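Local coordinates for protein glutamine--tRNA ligase (Saccharomyces cerevisiae, PDB 3TL4) that joins glutamine to its cognate tRNA at the expense of ATP, the chain here being the appended N-terminal tRNA-binding domain of the enzyme, at residues A[38-43]-A[69-74]; A[85-90]-A[158-163]; A[120-125]-A[164-169]. One frame throughout, in Å; residues are numbered along the deposited sequence.

Contact 1. Residues A[38-43]-A[69-74]; sequences IKETPS and KSELIV
Glu40, in the loop following helix 28-39, reaches Ser70 near the beginning of helix 70-78 and takes a hydrogen bond from it: OG of Ser70 donates to OE2 of Glu40 over 3.0 Å. The acceptor uses its syn lone pair, so the hydroxyl approaches OE2 from the side facing OE1. OE1 itself rests against the aliphatic start of Glu71, 3.7 Å from its CB. Beyond that CB the Glu71 chain bends at chi2 (-85°), and its carboxylate ends with OE1 4.1 Å from OE1 of Glu40, the two planes turned 60° apart. Two like charges this close would be expected to disfavour each other, and the Ser70 hydroxyl may offset part of that cost on the Glu40 side.

The second point of contact is apolar. CG2 of Thr41 meets CG1 of Val74 at 3.2 Å, closer than methyls usually pack and so doubtful in detail, and the two side chains cross at about a right angle.

What positions these groups lies in the turn after helix 28-39. Thr41 OG1 donates to the carbonyl O of Ile38 at 2.6 Å, a bond that fixes the rotation of the side chain; with OG1 held there, CG2 stands anti to the carbonyl carbon and faces Val74. Glu40, one residue earlier, runs extended beyond CG and so spans the gap to Ser70. Around the contact, Ser70 also touches Lys36 and Leu37, Val74 packs on Leu37, and Thr41 leans on Trp47. This is packing of the loop after helix 28-39 against the first turn of helix 70-78, in the N-terminal, all-helical half of the tRNA-binding domain, made by a side-chain hydrogen bond and one methyl pair.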
ATOM      1  N   ILE A  38      -5.403 -17.460  -6.682  1.00 24.08           N
ATOM      2  CA  ILE A  38      -4.465 -17.836  -7.741  1.00 28.28           C
ATOM      3  C   ILE A  38      -5.132 -18.570  -8.933  1.00 32.31           C
ATOM      4  O   ILE A  38      -4.729 -18.400 -10.081  1.00 30.86           O
ATOM      5  CB  ILE A  38      -3.314 -18.695  -7.195  1.00 33.50           C
ATOM      6  CG1 ILE A  38      -2.404 -17.855  -6.298  1.00 34.70           C
ATOM      7  CG2 ILE A  38      -2.510 -19.301  -8.334  1.00 33.44           C
ATOM      8  CD1 ILE A  38      -1.262 -18.625  -5.693  1.00 31.62           C
ATOM      9  N   LYS A  39      -6.143 -19.386  -8.659  1.00 29.66           N
ATOM     10  CA  LYS A  39      -6.780 -20.181  -9.713  1.00 34.91           C
ATOM     11  C   LYS A  39      -7.710 -19.376 -10.628  1.00 41.25           C
ATOM     12  O   LYS A  39      -8.083 -19.850 -11.694  1.00 49.26           O
ATOM     13  CB  LYS A  39      -7.542 -21.372  -9.117  1.00 35.88           C
ATOM     14  CG  LYS A  39      -6.661 -22.497  -8.603  1.00 37.95           C
ATOM     15  CD  LYS A  39      -5.988 -23.248  -9.741  1.00 43.56           C
ATOM     16  CE  LYS A  39      -5.457 -24.599  -9.252  1.00 52.53           C
ATOM     17  NZ  LYS A  39      -4.801 -25.414 -10.315  1.00 56.88           N
ATOM     18  N   GLU A  40      -8.089 -18.166 -10.215  1.00 41.30           N
ATOM     19  CA  GLU A  40      -8.914 -17.310 -11.064  1.00 47.12           C
ATOM     20  C   GLU A  40      -8.080 -16.248 -11.801  1.00 44.92           C
ATOM     21  O   GLU A  40      -8.546 -15.141 -12.075  1.00 50.02           O
ATOM     22  CB  GLU A  40     -10.105 -16.704 -10.290  1.00 56.22           C
ATOM     23  CG  GLU A  40      -9.781 -15.921  -9.016  1.00 64.17           C
ATOM     24  CD  GLU A  40     -11.044 -15.512  -8.244  1.00 72.66           C
ATOM     25  OE1 GLU A  40     -12.160 -15.756  -8.755  1.00 77.63           O
ATOM     26  OE2 GLU A  40     -10.927 -14.952  -7.128  1.00 70.23           O
ATOM     27  N   THR A  41      -6.836 -16.609 -12.098  1.00 43.61           N
ATOM     28  CA  THR A  41      -5.958 -15.817 -12.945  1.00 37.73           C
ATOM     29  C   THR A  41      -5.619 -16.700 -14.136  1.00 42.44           C
ATOM     30  O   THR A  41      -5.662 -17.928 -14.031  1.00 44.59           O
ATOM     31  CB  THR A  41      -4.617 -15.470 -12.249  1.00 35.54           C
ATOM     32  OG1 THR A  41      -3.938 -16.676 -11.895  1.00 33.20           O
ATOM     33  CG2 THR A  41      -4.824 -14.627 -11.003  1.00 32.71           C
ATOM     34  N   PRO A  42      -5.262 -16.081 -15.269  1.00 42.04           N
ATOM     35  CA  PRO A  42      -4.912 -16.797 -16.504  1.00 46.27           C
ATOM     36  C   PRO A  42      -3.857 -17.881 -16.288  1.00 48.98           C
ATOM     37  O   PRO A  42      -2.902 -17.674 -15.552  1.00 50.14           O
ATOM     38  CB  PRO A  42      -4.351 -15.689 -17.390  1.00 42.76           C
ATOM     39  CG  PRO A  42      -5.057 -14.454 -16.918  1.00 37.68           C
ATOM     40  CD  PRO A  42      -5.206 -14.620 -15.441  1.00 37.08           C
ATOM     41  N   SER A  43      -4.038 -19.025 -16.937  1.00 53.93           N
ATOM     42  CA  SER A  43      -3.119 -20.155 -16.818  1.00 58.21           C
ATOM     43  C   SER A  43      -1.675 -19.800 -17.171  1.00 57.68           C
ATOM     44  O   SER A  43      -0.731 -20.359 -16.603  1.00 56.54           O
ATOM     45  CB  SER A  43      -3.580 -21.293 -17.723  1.00 65.52           C
ATOM     46  OG  SER A  43      -4.935 -21.615 -17.470  1.00 71.39           O
ATOM     47  N   LYS A  69     -17.178 -11.056  -6.252  1.00 21.68           N
ATOM     48  CA  LYS A  69     -16.373 -10.170  -7.084  1.00 26.39           C
ATOM     49  C   LYS A  69     -14.900 -10.057  -6.636  1.00 28.60           C
ATOM     50  O   LYS A  69     -14.242  -9.074  -6.945  1.00 20.70           O
ATOM     51  CB  LYS A  69     -17.008  -8.772  -7.156  1.00 28.04           C
ATOM     52  CG  LYS A  69     -18.331  -8.702  -7.921  1.00 26.92           C
ATOM     53  CD  LYS A  69     -18.149  -8.939  -9.408  1.00 28.34           C
ATOM     54  CE  LYS A  69     -19.468  -8.808 -10.182  1.00 32.41           C
ATOM     55  NZ  LYS A  69     -19.946  -7.400 -10.343  1.00 30.11           N
ATOM     56  N   SER A  70     -14.387 -11.055  -5.919  1.00 27.38           N
ATOM     57  CA  SER A  70     -12.986 -11.046  -5.507  1.00 22.86           C
ATOM     58  C   SER A  70     -12.057 -10.938  -6.718  1.00 25.81           C
ATOM     59  O   SER A  70     -10.990 -10.349  -6.628  1.00 26.96           O
ATOM     60  CB  SER A  70     -12.643 -12.296  -4.687  1.00 20.92           C
ATOM     61  OG  SER A  70     -12.906 -13.485  -5.423  1.00 24.82           O
ATOM     62  N   GLU A  71     -12.481 -11.486  -7.856  1.00 23.37           N
ATOM     63  CA  GLU A  71     -11.647 -11.500  -9.060  1.00 21.00           C
ATOM     64  C   GLU A  71     -11.333 -10.099  -9.582  1.00 27.47           C
ATOM     65  O   GLU A  71     -10.400  -9.911 -10.355  1.00 29.15           O
ATOM     66  CB  GLU A  71     -12.291 -12.338 -10.170  1.00 29.10           C
ATOM     67  CG  GLU A  71     -13.543 -11.722 -10.805  1.00 32.95           C
ATOM     68  CD  GLU A  71     -14.842 -12.009 -10.036  1.00 34.29           C
ATOM     69  OE1 GLU A  71     -14.813 -12.697  -8.985  1.00 36.16           O
ATOM     70  OE2 GLU A  71     -15.901 -11.533 -10.492  1.00 31.13           O
ATOM     71  N   LEU A  72     -12.120  -9.111  -9.178  1.00 29.23           N
ATOM     72  CA  LEU A  72     -11.844  -7.744  -9.594  1.00 24.80           C
ATOM     73  C   LEU A  72     -10.536  -7.310  -8.963  1.00 20.85           C
ATOM     74  O   LEU A  72      -9.684  -6.720  -9.616  1.00 23.34           O
ATOM     75  CB  LEU A  72     -12.956  -6.802  -9.151  1.00 19.03           C
ATOM     76  CG  LEU A  72     -14.309  -6.911  -9.830  1.00 21.62           C
ATOM     77  CD1 LEU A  72     -15.280  -5.981  -9.119  1.00 18.52           C
ATOM     78  CD2 LEU A  72     -14.182  -6.560 -11.310  1.00 23.10           C
ATOM     79  N   ILE A  73     -10.383  -7.605  -7.678  1.00 19.70           N
ATOM     80  CA  ILE A  73      -9.137  -7.298  -6.969  1.00 20.68           C
ATOM     81  C   ILE A  73      -7.952  -8.071  -7.558  1.00 24.52           C
ATOM     82  O   ILE A  73      -6.898  -7.503  -7.818  1.00 28.37           O
ATOM     83  CB  ILE A  73      -9.246  -7.616  -5.471  1.00 20.45           C
ATOM     84  CG1 ILE A  73     -10.631  -7.216  -4.941  1.00 22.64           C
ATOM     85  CG2 ILE A  73      -8.123  -6.933  -4.691  1.00 10.38           C
ATOM     86  CD1 ILE A  73     -10.814  -7.456  -3.437  1.00 17.44           C
ATOM     87  N   VAL A  74      -8.122  -9.372  -7.766  1.00 22.72           N
ATOM     88  CA  VAL A  74      -7.065 -10.162  -8.383  1.00 21.94           C
ATOM     89  C   VAL A  74      -6.629  -9.621  -9.757  1.00 23.57           C
ATOM     90  O   VAL A  74      -5.433  -9.472 -10.025  1.00 25.98           O
ATOM     91  CB  VAL A  74      -7.455 -11.636  -8.499  1.00 26.42           C
ATOM     92  CG1 VAL A  74      -6.410 -12.387  -9.300  1.00 24.02           C
ATOM     93  CG2 VAL A  74      -7.631 -12.250  -7.099  1.00 22.22           C
TER

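Contact 2. Residues A[85-90]-A[158-163]; sequences SLQVDA and LKWADP
Trp160 brings the six-membered part of its indole against one side of helix 85-98, where Leu86, Gln87 and Ala90 receive it. The apolar contacts carry most of the interface. CB of Ala90 lies at the ring edge, close to its plane, 3.7 Å from CH2. The aliphatic part of Gln87 meets the ring obliquely, its CG 3.7 Å from CZ3 of Trp160, and CG of Leu86 sits 3.9 Å from the same CZ3. Leu86 has CG anti to its own nitrogen (chi1 -166°), which sends CD2 toward the loop. Over one face of the indole lies CG of Lys159, so the preceding residue covers a face, while Ala90 meets the edge.

Polar groups play a smaller part. CD2 of Leu86 touches the carbonyl O of Lys159 at 3.3 Å, a van der Waals approach, and no hydrogen bond links the two segments. The amide of Gln87, its plane 58° from the indole, is engaged by other backbone groups: NE2 donates to Ser111 O, and OE1 accepts from Lys83 N.

A type I turn from Leu158 to Ala161, closed by Ala161 N to Leu158 O, presents Trp160 to the helix. On the far side of helix 85-98 Val88 packs on helix 49-62. Trp160 also touches Ile115 of another loop, and its own loop leads on to helix 166-178.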
ATOM      1  N   SER A  85       0.075  -2.672  -0.900  1.00 27.94           N
ATOM      2  CA  SER A  85      -0.753  -3.305   0.122  1.00 33.41           C
ATOM      3  C   SER A  85      -1.894  -2.386   0.480  1.00 28.79           C
ATOM      4  O   SER A  85      -3.002  -2.835   0.789  1.00 24.37           O
ATOM      5  CB  SER A  85       0.056  -3.565   1.388  1.00 36.50           C
ATOM      6  OG  SER A  85       1.095  -4.480   1.134  1.00 52.09           O
ATOM      7  N   LEU A  86      -1.591  -1.093   0.459  1.00 25.74           N
ATOM      8  CA  LEU A  86      -2.553  -0.044   0.752  1.00 25.05           C
ATOM      9  C   LEU A  86      -3.690  -0.021  -0.274  1.00 22.00           C
ATOM     10  O   LEU A  86      -4.851   0.090   0.097  1.00 25.96           O
ATOM     11  CB  LEU A  86      -1.838   1.305   0.801  1.00 30.61           C
ATOM     12  CG  LEU A  86      -2.620   2.453   1.426  1.00 37.30           C
ATOM     13  CD1 LEU A  86      -2.764   2.218   2.915  1.00 40.36           C
ATOM     14  CD2 LEU A  86      -1.936   3.782   1.158  1.00 37.98           C
ATOM     15  N   GLN A  87      -3.360  -0.138  -1.558  1.00 23.49           N
ATOM     16  CA  GLN A  87      -4.384  -0.180  -2.612  1.00 22.29           C
ATOM     17  C   GLN A  87      -5.185  -1.464  -2.538  1.00 26.18           C
ATOM     18  O   GLN A  87      -6.391  -1.472  -2.805  1.00 29.10           O
ATOM     19  CB  GLN A  87      -3.766  -0.075  -4.006  1.00 18.38           C
ATOM     20  CG  GLN A  87      -3.200   1.296  -4.352  1.00 18.96           C
ATOM     21  CD  GLN A  87      -2.781   1.382  -5.803  1.00 27.43           C
ATOM     22  OE1 GLN A  87      -1.682   0.976  -6.166  1.00 28.00           O
ATOM     23  NE2 GLN A  87      -3.658   1.909  -6.640  1.00 26.43           N
ATOM     24  N   VAL A  88      -4.515  -2.555  -2.186  1.00 21.93           N
ATOM     25  CA  VAL A  88      -5.199  -3.840  -2.085  1.00 24.56           C
ATOM     26  C   VAL A  88      -6.170  -3.847  -0.907  1.00 22.03           C
ATOM     27  O   VAL A  88      -7.274  -4.382  -1.004  1.00 17.35           O
ATOM     28  CB  VAL A  88      -4.220  -5.015  -1.989  1.00 28.64           C
ATOM     29  CG1 VAL A  88      -4.981  -6.329  -1.827  1.00 33.76           C
ATOM     30  CG2 VAL A  88      -3.344  -5.056  -3.230  1.00 30.70           C
ATOM     31  N   ASP A  89      -5.758  -3.251   0.202  1.00 22.07           N
ATOM     32  CA  ASP A  89      -6.640  -3.139   1.360  1.00 26.86           C
ATOM     33  C   ASP A  89      -7.874  -2.285   1.023  1.00 28.33           C
ATOM     34  O   ASP A  89      -9.002  -2.656   1.343  1.00 31.88           O
ATOM     35  CB  ASP A  89      -5.886  -2.584   2.579  1.00 31.97           C
ATOM     36  CG  ASP A  89      -6.776  -2.458   3.815  1.00 43.24           C
ATOM     37  OD1 ASP A  89      -7.037  -3.482   4.484  1.00 48.99           O
ATOM     38  OD2 ASP A  89      -7.216  -1.329   4.116  1.00 45.53           O
ATOM     39  N   ALA A  90      -7.655  -1.148   0.368  1.00 20.76           N
ATOM     40  CA  ALA A  90      -8.762  -0.321  -0.115  1.00 24.84           C
ATOM     41  C   ALA A  90      -9.692  -1.057  -1.096  1.00 20.12           C
ATOM     42  O   ALA A  90     -10.900  -0.990  -0.976  1.00 17.41           O
ATOM     43  CB  ALA A  90      -8.231   0.959  -0.757  1.00 24.88           C
ATOM     44  N   LEU A 158      -2.091  13.018   0.452  1.00 30.87           N
ATOM     45  CA  LEU A 158      -0.894  12.186   0.265  1.00 28.01           C
ATOM     46  C   LEU A 158      -1.120  10.701   0.546  1.00 27.93           C
ATOM     47  O   LEU A 158      -0.169   9.923   0.599  1.00 34.10           O
ATOM     48  CB  LEU A 158       0.265  12.701   1.130  1.00 15.67           C
ATOM     49  CG  LEU A 158       0.656  14.139   0.792  1.00 19.97           C
ATOM     50  CD1 LEU A 158       1.866  14.574   1.605  1.00 20.95           C
ATOM     51  CD2 LEU A 158       0.917  14.239  -0.702  1.00 19.32           C
ATOM     52  N   LYS A 159      -2.372  10.315   0.733  1.00 22.16           N
ATOM     53  CA  LYS A 159      -2.708   8.918   0.986  1.00 25.89           C
ATOM     54  C   LYS A 159      -2.043   7.962   0.001  1.00 26.73           C
ATOM     55  O   LYS A 159      -1.509   6.927   0.393  1.00 26.31           O
ATOM     56  CB  LYS A 159      -4.221   8.720   0.926  1.00 31.44           C
ATOM     57  CG  LYS A 159      -4.649   7.268   1.114  1.00 39.74           C
ATOM     58  CD  LYS A 159      -6.163   7.126   1.084  1.00 41.19           C
ATOM     59  CE  LYS A 159      -6.595   5.781   1.661  1.00 48.79           C
ATOM     60  NZ  LYS A 159      -8.054   5.535   1.492  1.00 51.08           N
ATOM     61  N   TRP A 160      -2.082   8.315  -1.280  1.00 28.40           N
ATOM     62  CA  TRP A 160      -1.580   7.430  -2.332  1.00 29.49           C
ATOM     63  C   TRP A 160      -0.155   7.738  -2.776  1.00 31.37           C
ATOM     64  O   TRP A 160       0.373   7.077  -3.669  1.00 36.76           O
ATOM     65  CB  TRP A 160      -2.521   7.459  -3.537  1.00 25.10           C
ATOM     66  CG  TRP A 160      -3.928   7.081  -3.183  1.00 28.18           C
ATOM     67  CD1 TRP A 160      -5.041   7.863  -3.288  1.00 24.27           C
ATOM     68  CD2 TRP A 160      -4.367   5.830  -2.638  1.00 31.97           C
ATOM     69  NE1 TRP A 160      -6.149   7.173  -2.864  1.00 30.41           N
ATOM     70  CE2 TRP A 160      -5.763   5.924  -2.456  1.00 32.63           C
ATOM     71  CE3 TRP A 160      -3.717   4.640  -2.292  1.00 28.84           C
ATOM     72  CZ2 TRP A 160      -6.520   4.871  -1.937  1.00 26.73           C
ATOM     73  CZ3 TRP A 160      -4.467   3.598  -1.785  1.00 28.13           C
ATOM     74  CH2 TRP A 160      -5.858   3.720  -1.614  1.00 26.43           C
ATOM     75  N   ALA A 161       0.465   8.737  -2.154  1.00 28.61           N
ATOM     76  CA  ALA A 161       1.844   9.111  -2.479  1.00 33.32           C
ATOM     77  C   ALA A 161       2.856   8.106  -1.918  1.00 36.74           C
ATOM     78  O   ALA A 161       2.592   7.437  -0.913  1.00 35.16           O
ATOM     79  CB  ALA A 161       2.161  10.549  -1.969  1.00 14.67           C
ATOM     80  N   ASP A 162       4.006   8.000  -2.584  1.00 39.51           N
ATOM     81  CA  ASP A 162       5.117   7.181  -2.100  1.00 44.59           C
ATOM     82  C   ASP A 162       5.776   7.884  -0.921  1.00 34.21           C
ATOM     83  O   ASP A 162       6.323   8.965  -1.074  1.00 33.81           O
ATOM     84  CB  ASP A 162       6.127   6.942  -3.231  1.00 53.92           C
ATOM     85  CG  ASP A 162       7.378   6.194  -2.775  1.00 57.16           C
ATOM     86  OD1 ASP A 162       7.406   5.666  -1.640  1.00 57.78           O
ATOM     87  OD2 ASP A 162       8.336   6.132  -3.576  1.00 60.10           O
ATOM     88  N   PRO A 163       5.712   7.268   0.265  1.00 32.32           N
ATOM     89  CA  PRO A 163       6.131   7.912   1.520  1.00 35.64           C
ATOM     90  C   PRO A 163       7.639   7.985   1.703  1.00 40.19           C
ATOM     91  O   PRO A 163       8.097   8.503   2.720  1.00 45.18           O
ATOM     92  CB  PRO A 163       5.520   7.013   2.600  1.00 34.84           C
ATOM     93  CG  PRO A 163       5.424   5.665   1.954  1.00 36.37           C
ATOM     94  CD  PRO A 163       5.165   5.916   0.480  1.00 37.29           C
TER

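Contact 3. Residues A[120-125]-A[164-169]; sequences DQVRNY and RSFKPI
Val122 and Arg123 on helix 119-132 face Ser165, Phe166 and Ile169 at the beginning of helix 166-178, and the backbones come close at two points. CA of Arg123 lies 6.2 Å from CA of Ile169, and CA of Val122 lies 7.1 Å from CA of Phe166. No hydrogen bond joins the two segments; side-chain packing makes the contact.

Val122 points into the interface and uses both methyls. CG1 touches CD1 of Ile169 at 3.7 Å and CD1 of the Phe166 ring at 3.8 Å, meeting that ring obliquely, while CG2 lies against the hydroxyl of Ser165. The valine crosses both Phe166 and Ile169 at about a right angle. Ser165 OG, though it borders this apolar group, has its hydrogen bond with the carbonyl O of Asp162.

Ile169 divides its branches between two neighbours. Its CD1 goes to Val122, and its CG2 packs against Arg123, 3.8 Å from CA. The Arg123 chain bends at chi3 (-103°) and folds its guanidinium back over that methyl, which lies 3.9 Å above the centre of one face of the flat group. The contact is therefore made by a face, while NE forms a salt bridge with Glu173, farther along helix 166-178, and NH1 forms one with Glu119. One arginine thus bridges acids on both helices while its flat group lies against CG2 of Ile169.

Phe166 also packs on Phe149 and Lys153 of helix 145-153 and on Leu158 and Ala161 of the preceding loop, so in the C-terminal helical half the ring of Phe166 lies between helix 119-132, helix 145-153 and the loop before its own helix.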
ATOM      1  N   ASP A 120       6.860  16.930  -7.040  1.00 38.68           N
ATOM      2  CA  ASP A 120       6.480  18.333  -7.042  1.00 40.30           C
ATOM      3  C   ASP A 120       5.183  18.572  -6.267  1.00 34.69           C
ATOM      4  O   ASP A 120       5.014  19.585  -5.595  1.00 33.74           O
ATOM      5  CB  ASP A 120       6.333  18.806  -8.477  1.00 53.51           C
ATOM      6  CG  ASP A 120       6.579  20.275  -8.623  1.00 63.34           C
ATOM      7  OD1 ASP A 120       7.764  20.659  -8.697  1.00 66.94           O
ATOM      8  OD2 ASP A 120       5.594  21.045  -8.663  1.00 68.13           O
ATOM      9  N   GLN A 121       4.257  17.626  -6.356  1.00 29.39           N
ATOM     10  CA  GLN A 121       3.018  17.749  -5.597  1.00 25.86           C
ATOM     11  C   GLN A 121       3.252  17.517  -4.095  1.00 24.54           C
ATOM     12  O   GLN A 121       2.736  18.270  -3.267  1.00 24.00           O
ATOM     13  CB  GLN A 121       1.937  16.808  -6.128  1.00 30.10           C
ATOM     14  CG  GLN A 121       1.735  16.863  -7.642  1.00 37.15           C
ATOM     15  CD  GLN A 121       0.647  15.901  -8.100  1.00 40.59           C
ATOM     16  OE1 GLN A 121      -0.541  16.172  -7.934  1.00 48.18           O
ATOM     17  NE2 GLN A 121       1.049  14.772  -8.669  1.00 30.25           N
ATOM     18  N   VAL A 122       4.022  16.487  -3.737  1.00 21.25           N
ATOM     19  CA  VAL A 122       4.391  16.284  -2.329  1.00 20.01           C
ATOM     20  C   VAL A 122       4.926  17.608  -1.775  1.00 22.69           C
ATOM     21  O   VAL A 122       4.493  18.079  -0.727  1.00 26.45           O
ATOM     22  CB  VAL A 122       5.444  15.141  -2.139  1.00 22.52           C
ATOM     23  CG1 VAL A 122       5.874  15.031  -0.686  1.00 18.20           C
ATOM     24  CG2 VAL A 122       4.900  13.796  -2.626  1.00 14.82           C
ATOM     25  N   ARG A 123       5.843  18.219  -2.518  1.00 26.57           N
ATOM     26  CA  ARG A 123       6.472  19.481  -2.134  1.00 29.09           C
ATOM     27  C   ARG A 123       5.446  20.605  -1.922  1.00 26.93           C
ATOM     28  O   ARG A 123       5.530  21.356  -0.964  1.00 25.98           O
ATOM     29  CB  ARG A 123       7.512  19.876  -3.194  1.00 29.58           C
ATOM     30  CG  ARG A 123       8.261  21.174  -2.932  1.00 32.78           C
ATOM     31  CD  ARG A 123       9.613  21.208  -3.688  1.00 31.69           C
ATOM     32  NE  ARG A 123      10.712  20.949  -2.765  1.00 42.59           N
ATOM     33  CZ  ARG A 123      11.613  19.990  -2.914  1.00 40.20           C
ATOM     34  NH1 ARG A 123      11.575  19.197  -3.972  1.00 34.98           N
ATOM     35  NH2 ARG A 123      12.565  19.845  -2.009  1.00 41.09           N
ATOM     36  N   ASN A 124       4.480  20.721  -2.821  1.00 23.61           N
ATOM     37  CA  ASN A 124       3.412  21.694  -2.635  1.00 27.11           C
ATOM     38  C   ASN A 124       2.688  21.477  -1.315  1.00 23.24           C
ATOM     39  O   ASN A 124       2.492  22.417  -0.555  1.00 21.11           O
ATOM     40  CB  ASN A 124       2.402  21.652  -3.794  1.00 28.16           C
ATOM     41  CG  ASN A 124       2.995  22.147  -5.110  1.00 41.81           C
ATOM     42  OD1 ASN A 124       3.972  22.905  -5.120  1.00 45.72           O
ATOM     43  ND2 ASN A 124       2.405  21.718  -6.233  1.00 41.73           N
ATOM     44  N   TYR A 125       2.279  20.235  -1.056  1.00 24.30           N
ATOM     45  CA  TYR A 125       1.537  19.919   0.167  1.00 20.02           C
ATOM     46  C   TYR A 125       2.344  20.172   1.431  1.00 18.16           C
ATOM     47  O   TYR A 125       1.821  20.714   2.399  1.00 19.96           O
ATOM     48  CB  TYR A 125       0.976  18.495   0.125  1.00 24.42           C
ATOM     49  CG  TYR A 125      -0.217  18.408  -0.784  1.00 25.50           C
ATOM     50  CD1 TYR A 125      -1.394  19.081  -0.471  1.00 33.83           C
ATOM     51  CD2 TYR A 125      -0.168  17.688  -1.961  1.00 33.96           C
ATOM     52  CE1 TYR A 125      -2.492  19.036  -1.301  1.00 39.93           C
ATOM     53  CE2 TYR A 125      -1.271  17.630  -2.808  1.00 39.92           C
ATOM     54  CZ  TYR A 125      -2.427  18.308  -2.471  1.00 43.65           C
ATOM     55  OH  TYR A 125      -3.522  18.253  -3.302  1.00 51.37           O
ATOM     56  N   ARG A 164       8.401   7.477   0.743  1.00 37.70           N
ATOM     57  CA  ARG A 164       9.851   7.562   0.833  1.00 44.95           C
ATOM     58  C   ARG A 164      10.331   8.938   0.399  1.00 46.39           C
ATOM     59  O   ARG A 164      11.465   9.334   0.664  1.00 43.92           O
ATOM     60  CB  ARG A 164      10.505   6.462   0.001  1.00 52.22           C
ATOM     61  CG  ARG A 164      10.340   5.078   0.605  1.00 63.57           C
ATOM     62  CD  ARG A 164      10.820   4.008  -0.355  1.00 73.81           C
ATOM     63  NE  ARG A 164      10.074   4.042  -1.607  1.00 78.72           N
ATOM     64  CZ  ARG A 164      10.334   3.263  -2.650  1.00 84.15           C
ATOM     65  NH1 ARG A 164      11.331   2.390  -2.594  1.00 86.92           N
ATOM     66  NH2 ARG A 164       9.603   3.362  -3.751  1.00 85.72           N
ATOM     67  N   SER A 165       9.451   9.669  -0.273  1.00 47.11           N
ATOM     68  CA  SER A 165       9.776  11.008  -0.723  1.00 40.85           C
ATOM     69  C   SER A 165       9.531  12.006   0.398  1.00 36.73           C
ATOM     70  O   SER A 165      10.072  13.107   0.389  1.00 32.91           O
ATOM     71  CB  SER A 165       8.934  11.377  -1.944  1.00 44.37           C
ATOM     72  OG  SER A 165       7.552  11.377  -1.632  1.00 46.56           O
ATOM     73  N   PHE A 166       8.717  11.626   1.376  1.00 31.82           N
ATOM     74  CA  PHE A 166       8.292  12.612   2.354  1.00 30.00           C
ATOM     75  C   PHE A 166       9.469  13.246   3.122  1.00 34.48           C
ATOM     76  O   PHE A 166       9.544  14.465   3.258  1.00 27.46           O
ATOM     77  CB  PHE A 166       7.259  12.026   3.307  1.00 23.32           C
ATOM     78  CG  PHE A 166       5.974  11.590   2.634  1.00 24.35           C
ATOM     79  CD1 PHE A 166       5.774  11.782   1.279  1.00 26.82           C
ATOM     80  CD2 PHE A 166       4.975  10.969   3.366  1.00 22.21           C
ATOM     81  CE1 PHE A 166       4.598  11.373   0.669  1.00 25.27           C
ATOM     82  CE2 PHE A 166       3.790  10.564   2.764  1.00 24.48           C
ATOM     83  CZ  PHE A 166       3.605  10.772   1.408  1.00 23.23           C
ATOM     84  N   LYS A 167      10.403  12.429   3.596  1.00 35.97           N
ATOM     85  CA  LYS A 167      11.437  12.938   4.499  1.00 40.01           C
ATOM     86  C   LYS A 167      12.460  13.897   3.873  1.00 40.30           C
ATOM     87  O   LYS A 167      12.751  14.942   4.443  1.00 40.69           O
ATOM     88  CB  LYS A 167      12.140  11.800   5.229  1.00 44.71           C
ATOM     89  CG  LYS A 167      12.738  12.242   6.547  1.00 53.11           C
ATOM     90  CD  LYS A 167      11.695  12.949   7.404  1.00 56.92           C
ATOM     91  CE  LYS A 167      12.267  13.382   8.748  1.00 61.06           C
ATOM     92  NZ  LYS A 167      13.477  14.246   8.606  1.00 63.25           N
ATOM     93  N   PRO A 168      13.015  13.543   2.703  1.00 40.14           N
ATOM     94  CA  PRO A 168      13.948  14.448   2.017  1.00 38.16           C
ATOM     95  C   PRO A 168      13.295  15.762   1.611  1.00 35.97           C
ATOM     96  O   PRO A 168      13.921  16.819   1.689  1.00 33.30           O
ATOM     97  CB  PRO A 168      14.341  13.663   0.761  1.00 39.90           C
ATOM     98  CG  PRO A 168      14.092  12.230   1.119  1.00 42.89           C
ATOM     99  CD  PRO A 168      12.899  12.245   2.020  1.00 44.16           C
ATOM    100  N   ILE A 169      12.047  15.711   1.167  1.00 30.88           N
ATOM    101  CA  ILE A 169      11.403  16.949   0.748  1.00 32.79           C
ATOM    102  C   ILE A 169      11.127  17.856   1.946  1.00 29.58           C
ATOM    103  O   ILE A 169      11.243  19.080   1.844  1.00 25.16           O
ATOM    104  CB  ILE A 169      10.134  16.696  -0.060  1.00 30.70           C
ATOM    105  CG1 ILE A 169      10.495  16.039  -1.400  1.00 34.32           C
ATOM    106  CG2 ILE A 169       9.402  17.997  -0.276  1.00 18.28           C
ATOM    107  CD1 ILE A 169       9.354  15.225  -1.995  1.00 35.28           C
TER

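The three contacts run from one end of this appended tRNA-binding domain toward the other; none belongs to the catalytic part of the enzyme, which is not in this chain. Contacts 1 and 3 lie on opposite sides of the chain's centre, their centres about 35 Å apart and their nearest atoms about 20 Å apart. Contact 2 sits close to that centre and touches both. It meets contact 1 where Ile73 CG2 packs on Val88 CG1 (4.3 Å), between the successive helices 70-78 and 85-98. Its ties to contact 3 are closer: Ala161 CB lies 3.7 Å from Phe166 CZ. Contact 2 thus lies where the N-terminal helices meet the C-terminal ones.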